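Local coordinates for protein angiotensin-converting enzyme (Anopheles gambiae, PDB 6S1Z) that probably cleaves short peptides as a zinc-dependent dipeptidyl carboxypeptidase of the angiotensin-converting enzyme family, here with the phosphinate inhibitor fosinoprilat bound at its zinc, at residues H384-D389 with Y501-Q506; F505-A510 with D556-L561; A328-F333 with H356-H361. All blocks are in the same frame, centred on the assembly; numbering follows the deposited sequence.

Interaction 1. Residues H384-D389 with Y501-Q506; sequences HEAVGD and YVIQFQ. With ZN (zinc ion), chain D; KS8 (fosinoprilat), chain C.
Ala386 points its methyl group at helix 495-514, where CB meets Ile503 CG1 at 3.8 Å. Ile503 CG1 sits between its own backbone N and carbonyl carbon (chi1 67°), which brings that arm round to the methyl. The same Ala386 CB lies 4.0 Å from Gln504 CB. Gln504 then runs out extended and crosses Asp389, its amide turned 45° from the carboxylate; Gln504 NE2 approaches Asp389 CB at 3.3 Å but makes its hydrogen bond to Ser500 OG. The other end of the amide, OE1, lies 4.3 Å above the centre of the Tyr501 ring. Asp389 OD2 reaches Tyr501 CE1 at 3.7 Å, with carboxylate and ring planes 69° apart. Beyond that, Tyr501 OH comes within 3.2 Å of fosinoprilat C29, so the hydroxyl end of Tyr501 carries the contact on to the inhibitor. Helix 381-396 also carries the zinc ligand Glu385, whose carboxylate turns off to the metal and binds it through OE2 at 2.0 Å. The contact is buried: helix 414-429 brings Lys428 against Tyr501 and Gln504, and helix 349-368 supplies the two zinc-binding histidines.

Interaction 2. Residues F505-A510 with D556-L561; sequences FQFHRA and DAMEVL
A Met-aromatic contact joins Met558 to Phe507 where helices 554-562 and 495-514 pack, their short segments inclined by 32° with axes 10.6 Å apart. Met558 SD lies 3.9 Å from Phe507 CE1 and 5.1 Å from the ring centroid, 74° off the ring normal, an oblique approach. Phe507 CD1 also meets Leu561 CD2, at 4.0 Å, so sulfur and methyl meet neighbouring carbons, CE1 and CD1, from opposite sides of the ring plane, both obliquely. The bend of Met558 at chi2 and the straight run beyond it carry CE past the ring to the Gln506 amide, which the methionine crosses at about a right angle; the 3.1 Å between Met558 CE and Gln506 NE2 is short for such a pair and is best read with caution. No hydrogen bond spans the two segments.

In the second shell, Gln506 OE1 is held by the backbone N of Ser568, which fixes that end of the amide beside the methionine. Phe507 meets the ring of Phe383 and touches Val390 of helix 381-396, while Leu561 is backed by Met545 of helix 536-548. Towards the C-terminal ends of both segments the side-chain layer thins to a small residue and the helices come closer, the CA atoms of Ala510 and Leu561 being 6.6 Å apart; there Ala510 CB packs 3.5 Å from the carbonyl oxygen Leu561 O.

Interaction 3. Residues A328-F333 with H356-H361; sequences ASAWDF and HHELGH. With ZN (zinc ion), chain D; KS8 (fosinoprilat), chain C.
Glu358, the glutamate of an HExxH zinc motif, turns its side chain from helix 349-368 to Ala328, Ser329 and Ala330, in and beside a two-stranded antiparallel sheet (329-332 with 339-342). CB starts towards the strand and CG passes the methyl of Ala328, 4.1 Å from its CB. A bend at chi2 (-63°) then lays the carboxylate along the backbone between Ala328 and Ala330. OE2 lies beside Ala328, 3.1 Å from its CB, whereas OE1 lies against the Ser329 carbonyl carbon and the Ala330 backbone N. Neither oxygen forms a hydrogen bond to the strand. Both face one phosphinate oxygen of fosinoprilat: O03 is 2.6 Å from Glu358 OE1 and 2.7 Å from Glu358 OE2. In related zinc peptidases the glutamate of this motif acts on the catalytic water, and the phosphinate is consistent with a mimic of the tetrahedral intermediate.

On the same helix, His357 NE2 binds the zinc ion at 2.0 Å and His361 NE2 at 1.9 Å; Glu385 and phosphinate O01 complete the four ligands. Nearly one turn further along the helix from Glu358, His361 CB packs on Ala330 CB at 3.5 Å. Ile341 of the partner strand touches Ala330 and Glu358. Further along, Trp331 reaches the inhibitor's phenyl group, with Trp331 CH2 3.9 Å from fosinoprilat C12.

How the interactions relate
All three contacts are largely buried, but interactions 1 and 3 lie deep beside the zinc ion and interaction 2 farther out, its centre about 20 Å from the chain centre. Interactions 1 and 3 both touch the metal and fosinoprilat: interaction 3 supplies two histidines and interaction 1 the glutamate that completes the protein ligands. They also meet directly where helices 349-368 and 381-396 pack. Interaction 2 has no ligand; it shares helix 495-514 with interaction 1, which it touches through Phe507 and Ala386. The touching faces differ: a carboxylate against strand backbone in interaction 3, small apolar and amide packing beside a zinc ligand in interaction 1, and mainly sulfur, aromatic and aliphatic packing in interaction 2.

Interaction 1. Residues H384-D389 with Y501-Q506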
loop_
_atom_site.group_PDB
_atom_site.type_symbol
_atom_site.label_atom_id
_atom_site.label_comp_id
_atom_site.label_asym_id
_atom_site.label_seq_id
_atom_site.Cartn_x
_atom_site.Cartn_y
_atom_site.Cartn_z
ATOM N N HIS A 384 -9.955 -3.081 0.515
ATOM C CA HIS A 384 -9.795 -1.641 0.684
ATOM C C HIS A 384 -8.688 -1.101 -0.213
ATOM O O HIS A 384 -8.906 -0.188 -1.019
ATOM C CB HIS A 384 -9.501 -1.327 2.152
ATOM C CG HIS A 384 -10.438 -0.329 2.757
ATOM N ND1 HIS A 384 -10.896 0.775 2.071
ATOM C CD2 HIS A 384 -11.007 -0.272 3.985
ATOM C CE1 HIS A 384 -11.701 1.472 2.852
ATOM N NE2 HIS A 384 -11.788 0.858 4.018
ATOM N N GLU A 385 -7.483 -1.661 -0.085
ATOM C CA GLU A 385 -6.357 -1.180 -0.876
ATOM C C GLU A 385 -6.582 -1.414 -2.363
ATOM O O GLU A 385 -6.091 -0.644 -3.197
ATOM C CB GLU A 385 -5.063 -1.874 -0.442
ATOM C CG GLU A 385 -4.886 -2.068 1.059
ATOM C CD GLU A 385 -4.884 -0.766 1.837
ATOM O OE1 GLU A 385 -5.777 -0.581 2.689
ATOM O OE2 GLU A 385 -3.989 0.072 1.597
ATOM N N ALA A 386 -7.324 -2.467 -2.713
ATOM C CA ALA A 386 -7.432 -2.872 -4.109
ATOM C C ALA A 386 -8.283 -1.898 -4.912
ATOM O O ALA A 386 -7.977 -1.620 -6.077
ATOM C CB ALA A 386 -8.014 -4.283 -4.197
ATOM N N VAL A 387 -9.349 -1.366 -4.306
ATOM C CA VAL A 387 -10.331 -0.576 -5.049
ATOM C C VAL A 387 -9.634 0.456 -5.926
ATOM O O VAL A 387 -9.803 0.480 -7.151
ATOM C CB VAL A 387 -11.324 0.098 -4.085
ATOM C CG1 VAL A 387 -12.353 0.906 -4.864
ATOM C CG2 VAL A 387 -12.006 -0.939 -3.206
ATOM N N GLY A 388 -8.833 1.324 -5.308
ATOM C CA GLY A 388 -8.202 2.394 -6.063
ATOM C C GLY A 388 -7.301 1.883 -7.170
ATOM O O GLY A 388 -7.311 2.411 -8.284
ATOM N N ASP A 389 -6.512 0.844 -6.882
ATOM C CA ASP A 389 -5.577 0.332 -7.877
ATOM C C ASP A 389 -6.297 -0.309 -9.057
ATOM O O ASP A 389 -5.751 -0.344 -10.166
ATOM C CB ASP A 389 -4.618 -0.671 -7.233
ATOM C CG ASP A 389 -3.637 -0.011 -6.283
ATOM O OD1 ASP A 389 -3.293 1.169 -6.504
ATOM O OD2 ASP A 389 -3.206 -0.673 -5.314
ATOM N N TYR A 501 -2.872 -6.616 -4.784
ATOM C CA TYR A 501 -2.265 -6.877 -6.086
ATOM C C TYR A 501 -2.588 -8.264 -6.624
ATOM O O TYR A 501 -2.224 -8.562 -7.768
ATOM C CB TYR A 501 -0.751 -6.688 -5.995
ATOM C CG TYR A 501 -0.321 -5.253 -6.182
ATOM C CD1 TYR A 501 -0.723 -4.264 -5.293
ATOM C CD2 TYR A 501 0.484 -4.883 -7.249
ATOM C CE1 TYR A 501 -0.335 -2.949 -5.464
ATOM C CE2 TYR A 501 0.878 -3.574 -7.427
ATOM C CZ TYR A 501 0.466 -2.611 -6.533
ATOM O OH TYR A 501 0.859 -1.307 -6.714
ATOM N N VAL A 502 -3.248 -9.109 -5.842
ATOM C CA VAL A 502 -3.753 -10.391 -6.321
ATOM C C VAL A 502 -5.223 -10.295 -6.704
ATOM O O VAL A 502 -5.618 -10.718 -7.792
ATOM C CB VAL A 502 -3.527 -11.485 -5.254
ATOM C CG1 VAL A 502 -4.153 -12.804 -5.692
ATOM C CG2 VAL A 502 -2.041 -11.660 -4.980
ATOM N N ILE A 503 -6.047 -9.729 -5.822
ATOM C CA ILE A 503 -7.477 -9.649 -6.092
ATOM C C ILE A 503 -7.790 -8.526 -7.072
ATOM O O ILE A 503 -8.732 -8.638 -7.865
ATOM C CB ILE A 503 -8.265 -9.473 -4.781
ATOM C CG1 ILE A 503 -7.978 -8.106 -4.152
ATOM C CG2 ILE A 503 -7.928 -10.595 -3.809
ATOM C CD1 ILE A 503 -8.662 -7.887 -2.814
ATOM N N GLN A 504 -7.022 -7.432 -7.046
ATOM C CA GLN A 504 -7.313 -6.309 -7.930
ATOM C C GLN A 504 -7.323 -6.726 -9.393
ATOM O O GLN A 504 -7.941 -6.045 -10.217
ATOM C CB GLN A 504 -6.303 -5.178 -7.712
ATOM C CG GLN A 504 -4.921 -5.420 -8.303
ATOM C CD GLN A 504 -3.978 -4.258 -8.050
ATOM O OE1 GLN A 504 -3.358 -3.732 -8.975
ATOM N NE2 GLN A 504 -3.864 -3.850 -6.791
ATOM N N PHE A 505 -6.651 -7.827 -9.734
ATOM C CA PHE A 505 -6.733 -8.361 -11.088
ATOM C C PHE A 505 -7.959 -9.246 -11.268
ATOM O O PHE A 505 -8.506 -9.318 -12.374
ATOM C CB PHE A 505 -5.459 -9.136 -11.423
ATOM C CG PHE A 505 -4.240 -8.266 -11.543
ATOM C CD1 PHE A 505 -3.921 -7.661 -12.747
ATOM C CD2 PHE A 505 -3.420 -8.045 -10.450
ATOM C CE1 PHE A 505 -2.804 -6.856 -12.860
ATOM C CE2 PHE A 505 -2.300 -7.242 -10.557
ATOM C CZ PHE A 505 -1.993 -6.646 -11.764
ATOM N N GLN A 506 -8.406 -9.919 -10.206
ATOM C CA GLN A 506 -9.673 -10.640 -10.270
ATOM C C GLN A 506 -10.837 -9.670 -10.429
ATOM O O GLN A 506 -11.700 -9.854 -11.294
ATOM C CB GLN A 506 -9.860 -11.497 -9.019
ATOM C CG GLN A 506 -8.836 -12.606 -8.857
ATOM C CD GLN A 506 -9.173 -13.540 -7.713
ATOM O OE1 GLN A 506 -8.406 -13.675 -6.760
ATOM N NE2 GLN A 506 -10.325 -14.193 -7.801
HETATM ZN ZN ZN D . -4.349 1.837 0.789
HETATM C C04 KS8 C . -2.069 4.795 3.639
HETATM C C05 KS8 C . -2.768 3.823 4.687
HETATM C C06 KS8 C . -2.444 4.230 6.183
HETATM C C07 KS8 C . -3.617 4.953 6.861
HETATM C C08 KS8 C . -3.282 5.360 8.370
HETATM C C09 KS8 C . -3.471 4.442 9.395
HETATM C C10 KS8 C . -3.179 4.796 10.704
HETATM C C11 KS8 C . -2.689 6.087 10.994
HETATM C C12 KS8 C . -2.500 6.993 9.981
HETATM C C13 KS8 C . -2.795 6.640 8.659
HETATM C C14 KS8 C . -1.027 4.734 0.841
HETATM C C15 KS8 C . 0.051 3.597 0.935
HETATM C C18 KS8 C . 0.900 3.891 -1.446
HETATM C C19 KS8 C . 1.336 2.803 -2.491
HETATM C C20 KS8 C . 1.920 1.660 -1.595
HETATM C C21 KS8 C . 2.048 2.181 -0.322
HETATM C C22 KS8 C . 3.415 2.798 -0.100
HETATM C C25 KS8 C . 0.210 2.305 -3.306
HETATM C C26 KS8 C . -0.430 3.470 -4.104
HETATM C C27 KS8 C . 0.378 3.912 -5.327
HETATM C C28 KS8 C . 0.612 2.740 -6.259
HETATM C C29 KS8 C . 1.375 1.637 -5.514
HETATM C C30 KS8 C . 0.638 1.175 -4.248
HETATM N N17 KS8 C . 0.929 3.286 -0.248
HETATM O O01 KS8 C . -2.734 2.873 1.820
HETATM O O03 KS8 C . -3.730 5.119 1.399
HETATM O O16 KS8 C . 0.173 2.984 1.947
HETATM O O23 KS8 C . 3.760 3.851 -0.732
HETATM O O24 KS8 C . 4.177 2.290 0.680
HETATM P P02 KS8 C . -2.477 4.326 1.890
#

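Interaction 2. Residues F505-A510 with D556-L561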
loop_
_atom_site.group_PDB
_atom_site.type_symbol
_atom_site.label_atom_id
_atom_site.label_comp_id
_atom_site.label_asym_id
_atom_site.label_seq_id
_atom_site.Cartn_x
_atom_site.Cartn_y
_atom_site.Cartn_z
ATOM N N PHE A 505 -6.651 -7.827 -9.734
ATOM C CA PHE A 505 -6.733 -8.361 -11.088
ATOM C C PHE A 505 -7.959 -9.246 -11.268
ATOM O O PHE A 505 -8.506 -9.318 -12.374
ATOM C CB PHE A 505 -5.459 -9.136 -11.423
ATOM C CG PHE A 505 -4.240 -8.266 -11.543
ATOM C CD1 PHE A 505 -3.921 -7.661 -12.747
ATOM C CD2 PHE A 505 -3.420 -8.045 -10.450
ATOM C CE1 PHE A 505 -2.804 -6.856 -12.860
ATOM C CE2 PHE A 505 -2.300 -7.242 -10.557
ATOM C CZ PHE A 505 -1.993 -6.646 -11.764
ATOM N N GLN A 506 -8.406 -9.919 -10.206
ATOM C CA GLN A 506 -9.673 -10.640 -10.270
ATOM C C GLN A 506 -10.837 -9.670 -10.429
ATOM O O GLN A 506 -11.700 -9.854 -11.294
ATOM C CB GLN A 506 -9.860 -11.497 -9.019
ATOM C CG GLN A 506 -8.836 -12.606 -8.857
ATOM C CD GLN A 506 -9.173 -13.540 -7.713
ATOM O OE1 GLN A 506 -8.406 -13.675 -6.760
ATOM N NE2 GLN A 506 -10.325 -14.193 -7.801
ATOM N N PHE A 507 -10.877 -8.629 -9.594
ATOM C CA PHE A 507 -11.882 -7.585 -9.760
ATOM C C PHE A 507 -11.772 -6.956 -11.142
ATOM O O PHE A 507 -12.761 -6.859 -11.877
ATOM C CB PHE A 507 -11.723 -6.518 -8.677
ATOM C CG PHE A 507 -11.751 -7.058 -7.273
ATOM C CD1 PHE A 507 -12.406 -8.242 -6.977
ATOM C CD2 PHE A 507 -11.119 -6.375 -6.247
ATOM C CE1 PHE A 507 -12.428 -8.733 -5.686
ATOM C CE2 PHE A 507 -11.140 -6.862 -4.956
ATOM C CZ PHE A 507 -11.794 -8.041 -4.676
ATOM N N HIS A 508 -10.564 -6.519 -11.509
ATOM C CA HIS A 508 -10.330 -5.997 -12.850
ATOM C C HIS A 508 -10.806 -6.972 -13.915
ATOM O O HIS A 508 -11.262 -6.553 -14.985
ATOM C CB HIS A 508 -8.843 -5.695 -13.035
ATOM C CG HIS A 508 -8.495 -5.164 -14.390
ATOM N ND1 HIS A 508 -8.655 -3.840 -14.734
ATOM C CD2 HIS A 508 -7.992 -5.780 -15.487
ATOM C CE1 HIS A 508 -8.264 -3.662 -15.984
ATOM N NE2 HIS A 508 -7.857 -4.823 -16.463
ATOM N N ARG A 509 -10.714 -8.275 -13.642
ATOM C CA ARG A 509 -11.182 -9.270 -14.599
ATOM C C ARG A 509 -12.704 -9.256 -14.697
ATOM O O ARG A 509 -13.268 -9.066 -15.780
ATOM C CB ARG A 509 -10.677 -10.658 -14.200
ATOM C CG ARG A 509 -10.990 -11.720 -15.229
ATOM C CD ARG A 509 -10.327 -13.052 -14.915
ATOM N NE ARG A 509 -10.777 -13.611 -13.644
ATOM C CZ ARG A 509 -10.468 -14.830 -13.210
ATOM N NH1 ARG A 509 -9.711 -15.633 -13.947
ATOM N NH2 ARG A 509 -10.923 -15.249 -12.039
ATOM N N ALA A 510 -13.387 -9.456 -13.568
ATOM C CA ALA A 510 -14.844 -9.438 -13.568
ATOM C C ALA A 510 -15.399 -8.076 -13.956
ATOM O O ALA A 510 -16.555 -7.989 -14.388
ATOM C CB ALA A 510 -15.373 -9.846 -12.196
ATOM N N ASP A 556 -18.393 -14.116 0.412
ATOM C CA ASP A 556 -19.650 -13.670 -0.178
ATOM C C ASP A 556 -19.443 -12.398 -0.990
ATOM O O ASP A 556 -19.877 -12.305 -2.144
ATOM C CB ASP A 556 -20.692 -13.447 0.919
ATOM C CG ASP A 556 -20.951 -14.696 1.736
ATOM O OD1 ASP A 556 -20.819 -15.809 1.182
ATOM O OD2 ASP A 556 -21.286 -14.567 2.933
ATOM N N ALA A 557 -18.783 -11.401 -0.397
ATOM C CA ALA A 557 -18.429 -10.202 -1.146
ATOM C C ALA A 557 -17.542 -10.547 -2.334
ATOM O O ALA A 557 -17.677 -9.959 -3.414
ATOM C CB ALA A 557 -17.732 -9.197 -0.229
ATOM N N MET A 558 -16.629 -11.505 -2.156
ATOM C CA MET A 558 -15.786 -11.942 -3.262
ATOM C C MET A 558 -16.621 -12.440 -4.433
ATOM O O MET A 558 -16.232 -12.265 -5.592
ATOM C CB MET A 558 -14.834 -13.041 -2.788
ATOM C CG MET A 558 -13.785 -13.456 -3.808
ATOM S SD MET A 558 -12.485 -12.223 -4.000
ATOM C CE MET A 558 -11.426 -13.028 -5.198
ATOM N N GLU A 559 -17.773 -13.050 -4.153
ATOM C CA GLU A 559 -18.589 -13.663 -5.193
ATOM C C GLU A 559 -19.552 -12.687 -5.851
ATOM O O GLU A 559 -19.819 -12.811 -7.053
ATOM C CB GLU A 559 -19.381 -14.837 -4.609
ATOM C CG GLU A 559 -20.347 -15.478 -5.589
ATOM C CD GLU A 559 -20.788 -16.860 -5.151
ATOM O OE1 GLU A 559 -20.671 -17.169 -3.947
ATOM O OE2 GLU A 559 -21.246 -17.639 -6.014
ATOM N N VAL A 560 -20.083 -11.723 -5.094
ATOM C CA VAL A 560 -21.053 -10.779 -5.649
ATOM C C VAL A 560 -20.517 -10.148 -6.927
ATOM O O VAL A 560 -21.256 -9.955 -7.900
ATOM C CB VAL A 560 -21.411 -9.711 -4.599
ATOM C CG1 VAL A 560 -22.040 -8.494 -5.261
ATOM C CG2 VAL A 560 -22.350 -10.294 -3.553
ATOM N N LEU A 561 -19.226 -9.820 -6.948
ATOM C CA LEU A 561 -18.606 -9.160 -8.092
ATOM C C LEU A 561 -17.891 -10.149 -9.006
ATOM O O LEU A 561 -18.184 -10.220 -10.203
ATOM C CB LEU A 561 -17.625 -8.088 -7.601
ATOM C CG LEU A 561 -16.679 -7.505 -8.653
ATOM C CD1 LEU A 561 -17.455 -6.939 -9.830
ATOM C CD2 LEU A 561 -15.799 -6.438 -8.026
#

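Interaction 3. Residues A328-F333 with H356-H361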
loop_
_atom_site.group_PDB
_atom_site.type_symbol
_atom_site.label_atom_id
_atom_site.label_comp_id
_atom_site.label_asym_id
_atom_site.label_seq_id
_atom_site.Cartn_x
_atom_site.Cartn_y
_atom_site.Cartn_z
ATOM N N ALA A 328 0.752 9.756 1.933
ATOM C CA ALA A 328 -0.622 9.839 1.456
ATOM C C ALA A 328 -1.532 8.917 2.256
ATOM O O ALA A 328 -1.130 7.828 2.672
ATOM C CB ALA A 328 -0.681 9.478 -0.030
ATOM N N SER A 329 -2.766 9.366 2.473
ATOM C CA SER A 329 -3.717 8.610 3.274
ATOM C C SER A 329 -5.125 9.099 2.975
ATOM O O SER A 329 -5.325 10.194 2.443
ATOM C CB SER A 329 -3.411 8.740 4.771
ATOM O OG SER A 329 -3.369 10.101 5.166
ATOM N N ALA A 330 -6.100 8.260 3.321
ATOM C CA ALA A 330 -7.514 8.577 3.189
ATOM C C ALA A 330 -8.214 8.219 4.490
ATOM O O ALA A 330 -7.962 7.154 5.063
ATOM C CB ALA A 330 -8.155 7.822 2.021
ATOM N N TRP A 331 -9.093 9.104 4.952
ATOM C CA TRP A 331 -9.668 9.002 6.284
ATOM C C TRP A 331 -11.182 8.862 6.226
ATOM O O TRP A 331 -11.836 9.332 5.289
ATOM C CB TRP A 331 -9.305 10.229 7.131
ATOM C CG TRP A 331 -7.838 10.356 7.399
ATOM C CD1 TRP A 331 -6.883 10.799 6.532
ATOM C CD2 TRP A 331 -7.158 10.038 8.618
ATOM N NE1 TRP A 331 -5.649 10.777 7.136
ATOM C CE2 TRP A 331 -5.791 10.313 8.418
ATOM C CE3 TRP A 331 -7.573 9.548 9.860
ATOM C CZ2 TRP A 331 -4.837 10.114 9.412
ATOM C CZ3 TRP A 331 -6.623 9.350 10.846
ATOM C CH2 TRP A 331 -5.271 9.633 10.616
ATOM N N ASP A 332 -11.729 8.204 7.247
ATOM C CA ASP A 332 -13.168 8.116 7.470
ATOM C C ASP A 332 -13.430 8.506 8.917
ATOM O O ASP A 332 -13.160 7.725 9.835
ATOM C CB ASP A 332 -13.701 6.714 7.183
ATOM C CG ASP A 332 -15.198 6.603 7.414
ATOM O OD1 ASP A 332 -15.861 7.652 7.563
ATOM O OD2 ASP A 332 -15.712 5.465 7.455
ATOM N N PHE A 333 -13.954 9.711 9.124
ATOM C CA PHE A 333 -14.343 10.165 10.451
ATOM C C PHE A 333 -15.724 9.669 10.845
ATOM O O PHE A 333 -16.344 10.237 11.755
ATOM C CB PHE A 333 -14.293 11.693 10.515
ATOM C CG PHE A 333 -13.059 12.277 9.899
ATOM C CD1 PHE A 333 -13.015 12.553 8.543
ATOM C CD2 PHE A 333 -11.941 12.544 10.667
ATOM C CE1 PHE A 333 -11.882 13.081 7.968
ATOM C CE2 PHE A 333 -10.805 13.076 10.097
ATOM C CZ PHE A 333 -10.776 13.345 8.746
ATOM N N HIS A 356 -5.548 7.757 -7.133
ATOM C CA HIS A 356 -6.587 6.749 -7.319
ATOM C C HIS A 356 -6.618 5.766 -6.158
ATOM O O HIS A 356 -7.696 5.349 -5.717
ATOM C CB HIS A 356 -6.368 6.011 -8.638
ATOM C CG HIS A 356 -6.384 6.905 -9.838
ATOM N ND1 HIS A 356 -5.373 7.803 -10.109
ATOM C CD2 HIS A 356 -7.289 7.044 -10.835
ATOM C CE1 HIS A 356 -5.654 8.453 -11.224
ATOM N NE2 HIS A 356 -6.811 8.012 -11.684
ATOM N N HIS A 357 -5.446 5.380 -5.650
ATOM C CA HIS A 357 -5.411 4.489 -4.496
ATOM C C HIS A 357 -6.104 5.120 -3.294
ATOM O O HIS A 357 -6.869 4.452 -2.588
ATOM C CB HIS A 357 -3.969 4.133 -4.145
ATOM C CG HIS A 357 -3.840 3.371 -2.867
ATOM N ND1 HIS A 357 -4.127 2.027 -2.768
ATOM C CD2 HIS A 357 -3.476 3.771 -1.625
ATOM C CE1 HIS A 357 -3.933 1.629 -1.523
ATOM N NE2 HIS A 357 -3.538 2.668 -0.811
ATOM N N GLU A 358 -5.843 6.404 -3.044
ATOM C CA GLU A 358 -6.500 7.088 -1.936
ATOM C C GLU A 358 -7.990 7.260 -2.202
ATOM O O GLU A 358 -8.813 7.084 -1.296
ATOM C CB GLU A 358 -5.838 8.444 -1.694
ATOM C CG GLU A 358 -4.345 8.368 -1.405
ATOM C CD GLU A 358 -4.031 7.612 -0.130
ATOM O OE1 GLU A 358 -4.971 7.324 0.641
ATOM O OE2 GLU A 358 -2.843 7.305 0.102
ATOM N N LEU A 359 -8.358 7.604 -3.439
ATOM C CA LEU A 359 -9.768 7.760 -3.777
ATOM C C LEU A 359 -10.519 6.442 -3.626
ATOM O O LEU A 359 -11.681 6.426 -3.204
ATOM C CB LEU A 359 -9.909 8.300 -5.199
ATOM C CG LEU A 359 -9.351 9.705 -5.433
ATOM C CD1 LEU A 359 -9.385 10.042 -6.910
ATOM C CD2 LEU A 359 -10.123 10.744 -4.634
ATOM N N GLY A 360 -9.875 5.326 -3.973
ATOM C CA GLY A 360 -10.489 4.029 -3.747
ATOM C C GLY A 360 -10.831 3.792 -2.290
ATOM O O GLY A 360 -11.814 3.113 -1.981
ATOM N N HIS A 361 -10.028 4.341 -1.377
ATOM C CA HIS A 361 -10.348 4.255 0.042
ATOM C C HIS A 361 -11.513 5.169 0.399
ATOM O O HIS A 361 -12.376 4.799 1.203
ATOM C CB HIS A 361 -9.118 4.606 0.879
ATOM C CG HIS A 361 -8.045 3.567 0.836
ATOM N ND1 HIS A 361 -8.259 2.264 1.229
ATOM C CD2 HIS A 361 -6.749 3.635 0.450
ATOM C CE1 HIS A 361 -7.143 1.572 1.087
ATOM N NE2 HIS A 361 -6.212 2.381 0.614
HETATM ZN ZN ZN D . -4.349 1.837 0.789
HETATM C C04 KS8 C . -2.069 4.795 3.639
HETATM C C05 KS8 C . -2.768 3.823 4.687
HETATM C C06 KS8 C . -2.444 4.230 6.183
HETATM C C07 KS8 C . -3.617 4.953 6.861
HETATM C C08 KS8 C . -3.282 5.360 8.370
HETATM C C09 KS8 C . -3.471 4.442 9.395
HETATM C C10 KS8 C . -3.179 4.796 10.704
HETATM C C11 KS8 C . -2.689 6.087 10.994
HETATM C C12 KS8 C . -2.500 6.993 9.981
HETATM C C13 KS8 C . -2.795 6.640 8.659
HETATM C C14 KS8 C . -1.027 4.734 0.841
HETATM C C15 KS8 C . 0.051 3.597 0.935
HETATM C C18 KS8 C . 0.900 3.891 -1.446
HETATM C C19 KS8 C . 1.336 2.803 -2.491
HETATM C C20 KS8 C . 1.920 1.660 -1.595
HETATM C C21 KS8 C . 2.048 2.181 -0.322
HETATM C C22 KS8 C . 3.415 2.798 -0.100
HETATM C C25 KS8 C . 0.210 2.305 -3.306
HETATM C C26 KS8 C . -0.430 3.470 -4.104
HETATM C C27 KS8 C . 0.378 3.912 -5.327
HETATM C C28 KS8 C . 0.612 2.740 -6.259
HETATM C C29 KS8 C . 1.375 1.637 -5.514
HETATM C C30 KS8 C . 0.638 1.175 -4.248
HETATM N N17 KS8 C . 0.929 3.286 -0.248
HETATM O O01 KS8 C . -2.734 2.873 1.820
HETATM O O03 KS8 C . -3.730 5.119 1.399
HETATM O O16 KS8 C . 0.173 2.984 1.947
HETATM O O23 KS8 C . 3.760 3.851 -0.732
HETATM O O24 KS8 C . 4.177 2.290 0.680
HETATM P P02 KS8 C . -2.477 4.326 1.890
#